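Local coordinates for phycocyanobilin lyase subunit beta (Nostoc sp. PCC 7120, PDB 5N3U), which forms, together with CpcE, a lyase that is probably required for attaching the phycocyanobilin chromophore to the CpcA gene product, the alpha chain of phycocyanin, at residues B[53-57]-B[85-89]; B[60-65]-B[89-93]; B[81-85]-B[110-114]. All coordinates share one frame; numbering follows the deposited sequence.

Contact 1 (B[53-57]-B[85-89])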
loop_
_atom_site.group_PDB
_atom_site.type_symbol
_atom_site.label_atom_id
_atom_site.label_comp_id
_atom_site.label_asym_id
_atom_site.label_seq_id
_atom_site.Cartn_x
_atom_site.Cartn_y
_atom_site.Cartn_z
ATOM N N SER B 53 -9.129 18.954 8.199
ATOM C CA SER B 53 -8.014 19.571 7.491
ATOM C C SER B 53 -8.267 21.088 7.379
ATOM O O SER B 53 -7.403 21.882 7.740
ATOM C CB SER B 53 -7.859 18.974 6.141
ATOM O OG SER B 53 -6.803 19.609 5.423
ATOM N N THR B 54 -9.449 21.476 6.886
ATOM C CA THR B 54 -9.811 22.909 6.832
ATOM C C THR B 54 -9.582 23.626 8.159
ATOM O O THR B 54 -8.993 24.706 8.191
ATOM C CB THR B 54 -11.256 23.063 6.326
ATOM O OG1 THR B 54 -11.281 22.487 5.032
ATOM C CG2 THR B 54 -11.645 24.568 6.173
ATOM N N ALA B 55 -10.024 23.029 9.247
ATOM C CA ALA B 55 -9.768 23.507 10.548
ATOM C C ALA B 55 -8.277 23.682 10.832
ATOM O O ALA B 55 -7.845 24.699 11.424
ATOM C CB ALA B 55 -10.362 22.565 11.581
ATOM N N LEU B 56 -7.464 22.703 10.443
ATOM C CA LEU B 56 -6.054 22.825 10.719
ATOM C C LEU B 56 -5.458 23.951 9.939
ATOM O O LEU B 56 -4.629 24.698 10.465
ATOM C CB LEU B 56 -5.305 21.490 10.462
ATOM C CG LEU B 56 -5.668 20.499 11.535
ATOM C CD1 LEU B 56 -5.480 19.039 11.096
ATOM C CD2 LEU B 56 -4.932 20.679 12.829
ATOM N N VAL B 57 -5.864 24.078 8.706
ATOM C CA VAL B 57 -5.310 25.074 7.853
ATOM C C VAL B 57 -5.642 26.453 8.424
ATOM O O VAL B 57 -4.816 27.341 8.385
ATOM C CB VAL B 57 -5.856 24.948 6.451
ATOM C CG1 VAL B 57 -5.480 26.106 5.569
ATOM C CG2 VAL B 57 -5.324 23.720 5.752
ATOM N N THR B 85 -2.595 19.146 4.102
ATOM C CA THR B 85 -2.791 20.149 5.068
ATOM C C THR B 85 -1.529 20.950 5.248
ATOM O O THR B 85 -1.560 22.201 5.200
ATOM C CB THR B 85 -3.190 19.528 6.369
ATOM O OG1 THR B 85 -4.385 18.777 6.178
ATOM C CG2 THR B 85 -3.447 20.552 7.397
ATOM N N LEU B 86 -0.399 20.291 5.393
ATOM C CA LEU B 86 0.885 21.014 5.368
ATOM C C LEU B 86 1.121 21.804 4.132
ATOM O O LEU B 86 1.622 22.939 4.213
ATOM C CB LEU B 86 2.059 20.019 5.555
ATOM C CG LEU B 86 2.190 19.470 6.896
ATOM C CD1 LEU B 86 2.948 18.138 6.916
ATOM C CD2 LEU B 86 2.744 20.516 7.851
ATOM N N ALA B 87 0.776 21.253 2.963
ATOM C CA ALA B 87 0.964 21.946 1.719
ATOM C C ALA B 87 0.059 23.217 1.711
ATOM O O ALA B 87 0.507 24.258 1.328
ATOM C CB ALA B 87 0.585 21.063 0.497
ATOM N N ALA B 88 -1.172 23.107 2.174
ATOM C CA ALA B 88 -2.104 24.274 2.166
ATOM C C ALA B 88 -1.688 25.358 3.169
ATOM O O ALA B 88 -1.846 26.558 2.892
ATOM C CB ALA B 88 -3.489 23.779 2.544
ATOM N N ILE B 89 -1.153 24.964 4.320
ATOM C CA ILE B 89 -0.615 25.919 5.287
ATOM C C ILE B 89 0.608 26.605 4.697
ATOM O O ILE B 89 0.800 27.797 4.917
ATOM C CB ILE B 89 -0.273 25.304 6.613
ATOM C CG1 ILE B 89 -1.533 24.815 7.269
ATOM C CG2 ILE B 89 0.390 26.344 7.547
ATOM C CD1 ILE B 89 -1.337 24.027 8.512
#
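Thr85 meets three residues of helix 46-59, and its side chain can be followed outward from helix 76-89. Its CB lies 3.7 Å from Ser53 OG, and beyond it the two branches divide the work. The hydroxyl branch takes a hydrogen bond from Ser53, with 2.7 Å between Ser53 OG and Thr85 OG1. The methyl branch turns to carbon instead: Thr85 CG2 sits 3.7 Å from Leu56 CB and also touches Val57 CG2, whose side chain crosses it obliquely. Threonine suits this place because one beta-branched residue offers both surfaces. Ser53 reaches across because its OG stands anti to the backbone N (chi1 178°), and its small size lets two hydroxyls meet between close helices. Thr85 OG1 in turn donates to Tyr81 O, a main-chain carbonyl.

One turn further along, hydrocarbon packing takes over, with one methyl group set against a main-chain carbonyl. Val57 CG2 packs 3.7 Å from Ala88 CB, and alanine suits the place because its single methyl fits beside the valine branch. Ile89 lies alongside the Val57 backbone, with its CG1 3.8 Å from Val57 CA, and its CD1 comes to 3.9 Å from Leu56 O. The local axes approach to 9.4 Å at a signed crossing angle of -34°. Phe41 covers the Ser53, Leu56 and Thr85 end, while Leu67 of helix 64-69 packs on Thr85 and Ile89.

Such a row of similarly directed helices is characteristic of alpha-solenoids such as HEAT proteins. One hydrogen bond between the helices, continued to Tyr81 O, satisfies the two hydroxyls, and close-packed methyl groups hold the other end, so van der Waals packing probably contributes much of the cohesion.

Contact 2 (B[60-65]-B[89-93])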
loop_
_atom_site.group_PDB
_atom_site.type_symbol
_atom_site.label_atom_id
_atom_site.label_comp_id
_atom_site.label_asym_id
_atom_site.label_seq_id
_atom_site.Cartn_x
_atom_site.Cartn_y
_atom_site.Cartn_z
ATOM N N GLY B 60 -3.305 27.348 10.980
ATOM C CA GLY B 60 -2.096 27.799 10.310
ATOM C C GLY B 60 -0.788 27.383 10.973
ATOM O O GLY B 60 -0.657 26.265 11.471
ATOM N N GLU B 61 0.185 28.301 11.010
ATOM C CA GLU B 61 1.550 28.003 11.553
ATOM C C GLU B 61 1.614 27.273 12.853
ATOM O O GLU B 61 2.470 26.406 13.060
ATOM C CB GLU B 61 2.360 29.293 11.780
ATOM C CG GLU B 61 3.414 29.512 10.749
ATOM C CD GLU B 61 2.862 30.000 9.423
ATOM O OE1 GLU B 61 1.958 30.855 9.438
ATOM O OE2 GLU B 61 3.378 29.583 8.368
ATOM N N VAL B 62 0.750 27.651 13.787
ATOM C CA VAL B 62 0.837 27.058 15.098
ATOM C C VAL B 62 0.652 25.481 15.091
ATOM O O VAL B 62 1.137 24.776 15.989
ATOM C CB VAL B 62 -0.201 27.710 16.077
ATOM C CG1 VAL B 62 -1.648 27.421 15.653
ATOM C CG2 VAL B 62 0.045 27.251 17.503
ATOM N N ALA B 63 -0.150 24.996 14.159
ATOM C CA ALA B 63 -0.354 23.529 14.011
ATOM C C ALA B 63 0.796 22.806 13.295
ATOM O O ALA B 63 0.834 21.576 13.340
ATOM C CB ALA B 63 -1.614 23.278 13.303
ATOM N N VAL B 64 1.682 23.532 12.604
ATOM C CA VAL B 64 2.698 22.883 11.783
ATOM C C VAL B 64 3.587 21.892 12.564
ATOM O O VAL B 64 3.734 20.806 12.091
ATOM C CB VAL B 64 3.517 23.916 10.979
ATOM C CG1 VAL B 64 4.731 23.259 10.352
ATOM C CG2 VAL B 64 2.635 24.489 9.967
ATOM N N PRO B 65 4.110 22.216 13.769
ATOM C CA PRO B 65 4.934 21.273 14.481
ATOM C C PRO B 65 4.274 19.922 14.766
ATOM O O PRO B 65 4.911 18.848 14.634
ATOM C CB PRO B 65 5.215 22.001 15.826
ATOM C CG PRO B 65 5.322 23.401 15.406
ATOM C CD PRO B 65 4.182 23.551 14.403
ATOM N N ILE B 89 -1.153 24.964 4.320
ATOM C CA ILE B 89 -0.615 25.919 5.287
ATOM C C ILE B 89 0.608 26.605 4.697
ATOM O O ILE B 89 0.800 27.797 4.917
ATOM C CB ILE B 89 -0.273 25.304 6.613
ATOM C CG1 ILE B 89 -1.533 24.815 7.269
ATOM C CG2 ILE B 89 0.390 26.344 7.547
ATOM C CD1 ILE B 89 -1.337 24.027 8.512
ATOM N N ALA B 90 1.436 25.858 3.957
ATOM C CA ALA B 90 2.558 26.380 3.192
ATOM C C ALA B 90 3.723 26.961 4.040
ATOM O O ALA B 90 4.480 27.787 3.562
ATOM C CB ALA B 90 2.039 27.418 2.191
ATOM N N ASP B 91 3.833 26.554 5.286
ATOM C CA ASP B 91 4.944 26.908 6.136
ATOM C C ASP B 91 6.141 26.116 5.600
ATOM O O ASP B 91 6.138 24.889 5.555
ATOM C CB ASP B 91 4.576 26.557 7.568
ATOM C CG ASP B 91 5.648 26.859 8.605
ATOM O OD1 ASP B 91 6.858 26.645 8.431
ATOM O OD2 ASP B 91 5.263 27.189 9.747
ATOM N N PRO B 92 7.241 26.811 5.256
ATOM C CA PRO B 92 8.417 26.164 4.651
ATOM C C PRO B 92 9.175 25.245 5.587
ATOM O O PRO B 92 10.036 24.491 5.124
ATOM C CB PRO B 92 9.277 27.394 4.202
ATOM C CG PRO B 92 8.886 28.452 5.197
ATOM C CD PRO B 92 7.447 28.277 5.372
ATOM N N ARG B 93 8.829 25.198 6.873
ATOM C CA ARG B 93 9.406 24.190 7.745
ATOM C C ARG B 93 8.992 22.758 7.353
ATOM O O ARG B 93 9.631 21.839 7.736
ATOM C CB ARG B 93 9.058 24.409 9.180
ATOM C CG ARG B 93 9.677 25.692 9.806
ATOM C CD ARG B 93 9.173 25.800 11.223
ATOM N NE ARG B 93 7.779 26.215 11.248
ATOM C CZ ARG B 93 7.025 26.258 12.347
ATOM N NH1 ARG B 93 7.532 25.993 13.518
ATOM N NH2 ARG B 93 5.750 26.605 12.259
#
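Asp91 OD1, on a side chain packed against Glu61 and Val64, is gripped by two donors of Arg93: the backbone N at 2.9 Å on its anti side and NE at 3.0 Å on its syn side. The other oxygen, Asp91 OD2, receives Arg93 NH2 at 2.6 Å. The guanidinium is thus held side-on, with the carboxylate carbon in its plane, which fixes its rotation. Asp91 can reach forward to Arg93 because its CG stands anti to the backbone N (chi1 180°).

The guanidinium presents one face to Val64 CG1, and its NH1 lies 3.9 Å from Pro65 CG. Val64 CG2 meets Asp91 CB at 3.7 Å and Ile89 CG2 at 3.8 Å, its branched shape bridging salt bridge and apolar core. Gly60 leaves its helix with a positive phi, easy for a residue without a side chain, and its carbonyl carbon rests on Ile89 CG2. Glu61 OE2 comes within 3.3 Å of Asp91 OD2, a meeting of like charges that Arg93 probably eases.

An alanine in place of Asp91 would probably leave the charge of Arg93 without its mate, its backbone N without that acceptor, and its guanidinium freer to turn. Arg93 NH1 also bonds Gly140 O of an alpha subunit. The Asx turn over Asp91-Pro92-Arg93 is typical of the Asp-Pro turns between helices of HEAT-like repeats.

Contact 3 (B[81-85]-B[110-114])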
loop_
_atom_site.group_PDB
_atom_site.type_symbol
_atom_site.label_atom_id
_atom_site.label_comp_id
_atom_site.label_asym_id
_atom_site.label_seq_id
_atom_site.Cartn_x
_atom_site.Cartn_y
_atom_site.Cartn_z
ATOM N N TYR B 81 -3.754 13.316 3.815
ATOM C CA TYR B 81 -4.391 14.478 4.434
ATOM C C TYR B 81 -3.402 15.281 5.209
ATOM O O TYR B 81 -3.440 16.520 5.134
ATOM C CB TYR B 81 -5.566 14.089 5.363
ATOM C CG TYR B 81 -6.791 13.710 4.590
ATOM C CD1 TYR B 81 -7.523 14.691 3.908
ATOM C CD2 TYR B 81 -7.254 12.392 4.556
ATOM C CE1 TYR B 81 -8.677 14.357 3.187
ATOM C CE2 TYR B 81 -8.416 12.027 3.841
ATOM C CZ TYR B 81 -9.101 13.027 3.138
ATOM O OH TYR B 81 -10.274 12.704 2.458
ATOM N N SER B 82 -2.492 14.656 5.942
ATOM C CA SER B 82 -1.443 15.413 6.628
ATOM C C SER B 82 -0.638 16.232 5.640
ATOM O O SER B 82 -0.386 17.409 5.834
ATOM C CB SER B 82 -0.516 14.541 7.423
ATOM O OG SER B 82 -1.174 13.979 8.517
ATOM N N ILE B 83 -0.216 15.588 4.581
ATOM C CA ILE B 83 0.605 16.231 3.588
ATOM C C ILE B 83 -0.163 17.348 2.888
ATOM O O ILE B 83 0.382 18.395 2.598
ATOM C CB ILE B 83 1.123 15.243 2.581
ATOM C CG1 ILE B 83 1.962 14.143 3.287
ATOM C CG2 ILE B 83 1.921 16.007 1.521
ATOM C CD1 ILE B 83 3.143 14.664 4.051
ATOM N N ARG B 84 -1.426 17.095 2.544
ATOM C CA ARG B 84 -2.238 18.114 1.923
ATOM C C ARG B 84 -2.420 19.380 2.833
ATOM O O ARG B 84 -2.424 20.514 2.369
ATOM C CB ARG B 84 -3.578 17.542 1.471
ATOM C CG ARG B 84 -4.347 18.470 0.502
ATOM C CD ARG B 84 -5.524 17.788 -0.218
ATOM N NE ARG B 84 -5.217 16.402 -0.633
ATOM C CZ ARG B 84 -5.632 15.273 -0.063
ATOM N NH1 ARG B 84 -6.353 15.262 1.030
ATOM N NH2 ARG B 84 -5.268 14.099 -0.587
ATOM N N THR B 85 -2.595 19.146 4.102
ATOM C CA THR B 85 -2.791 20.149 5.068
ATOM C C THR B 85 -1.529 20.950 5.248
ATOM O O THR B 85 -1.560 22.201 5.200
ATOM C CB THR B 85 -3.190 19.528 6.369
ATOM O OG1 THR B 85 -4.385 18.777 6.178
ATOM C CG2 THR B 85 -3.447 20.552 7.397
ATOM N N VAL B 110 -0.383 10.448 -1.759
ATOM C CA VAL B 110 0.557 11.166 -0.878
ATOM C C VAL B 110 1.557 11.944 -1.695
ATOM O O VAL B 110 1.834 13.110 -1.404
ATOM C CB VAL B 110 1.267 10.200 0.047
ATOM C CG1 VAL B 110 2.453 10.889 0.763
ATOM C CG2 VAL B 110 0.310 9.652 1.039
ATOM N N ARG B 111 2.174 11.295 -2.664
ATOM C CA ARG B 111 3.168 11.910 -3.502
ATOM C C ARG B 111 2.646 13.140 -4.275
ATOM O O ARG B 111 3.382 14.131 -4.429
ATOM C CB ARG B 111 3.726 10.861 -4.484
ATOM C CG ARG B 111 4.348 9.631 -3.816
ATOM C CD ARG B 111 4.960 8.630 -4.788
ATOM N NE ARG B 111 6.156 9.249 -5.332
ATOM C CZ ARG B 111 6.754 8.884 -6.446
ATOM N NH1 ARG B 111 6.325 7.845 -7.171
ATOM N NH2 ARG B 111 7.803 9.564 -6.821
ATOM N N ARG B 112 1.421 13.058 -4.832
ATOM C CA ARG B 112 0.901 14.125 -5.617
ATOM C C ARG B 112 0.678 15.335 -4.761
ATOM O O ARG B 112 0.927 16.471 -5.216
ATOM C CB ARG B 112 -0.396 13.765 -6.339
ATOM C CG ARG B 112 -0.203 12.656 -7.411
ATOM C CD ARG B 112 -1.446 12.368 -8.206
ATOM N NE ARG B 112 -2.535 11.937 -7.344
ATOM C CZ ARG B 112 -3.089 10.701 -7.347
ATOM N NH1 ARG B 112 -2.698 9.753 -8.195
ATOM N NH2 ARG B 112 -4.015 10.433 -6.484
ATOM N N ALA B 113 0.170 15.121 -3.556
ATOM C CA ALA B 113 -0.092 16.215 -2.602
ATOM C C ALA B 113 1.200 16.927 -2.233
ATOM O O ALA B 113 1.225 18.125 -2.093
ATOM C CB ALA B 113 -0.826 15.714 -1.331
ATOM N N ALA B 114 2.277 16.153 -2.096
ATOM C CA ALA B 114 3.553 16.694 -1.722
ATOM C C ALA B 114 4.187 17.490 -2.891
ATOM O O ALA B 114 4.671 18.579 -2.679
ATOM C CB ALA B 114 4.431 15.570 -1.289
#
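Ile83 and Val110 cross at about a right angle, and the branches of the isoleucine form much of the contact between helix 76-89 and helix 108-118. Ile83 CG1 meets Val110 CG1 at 4.1 Å. The other branch, CG2, lies anti to the backbone N and is thereby directed onto the main chain of the opposing helix, where it comes to 3.6 Å from Ala114 N. It also touches two methyl groups, Ala114 CB at 3.8 Å and Ala113 CB at 4.0 Å. A beta-branched residue fits here because its branches can cover a valine and two alanines together.

Alanine suits the other side for the complementary reason. Ala113 CB points toward helix 76-89 and meets Arg84 CB at 4.3 Å, a methyl short enough to let the backbones draw close. The segment axes accordingly approach to 8.5 Å and run nearly parallel, 6° apart. Val97 and Ala101 of helix 95-104 close the site, packing on Ile83 and on Val110 and Ala114 respectively.

The guanidinium of Arg84 turns instead toward its own helix, with Tyr81 CD1 at its edge and in its plane. Its NE donates to Leu276 O of a neighbouring alpha subunit, whose Leu276 also packs on Ala113. Away from the interface, Thr85 N bonds Tyr81 O at 2.9 Å, reaching it from the face of the carbonyl plane opposite to the threonine hydroxyl.

Close, nearly parallel helices are characteristic of the stacked layers of a HEAT-type solenoid. No hydrogen bond spans these two segments, so between them the contact rests on apolar packing, with helix 95-104 and Leu276 of the alpha subunit adding to it, while Arg84 NE bonds to that subunit.

Helix 76-89 ties the three contacts together. It pairs with helix 46-59 in contact 1 and with helix 108-118 in contact 3, the centres about 10 Å apart and Thr85 common to both. Contact 2 lies about 8 Å from contact 1, shares Ile89 with it, and joins the turn after helix 76-89 to the turn and start of helix 64-69. Contacts 2 and 3 are about 14 Å apart by centres. Along the chain, contact 1 ends where contact 2 ends, and contacts 2 and 3 interleave. Helices are thus stacked successively into a solenoid, with contacts 2 and 3 bordering alpha subunits of the assembly, in keeping with the CpcE-CpcF lyase.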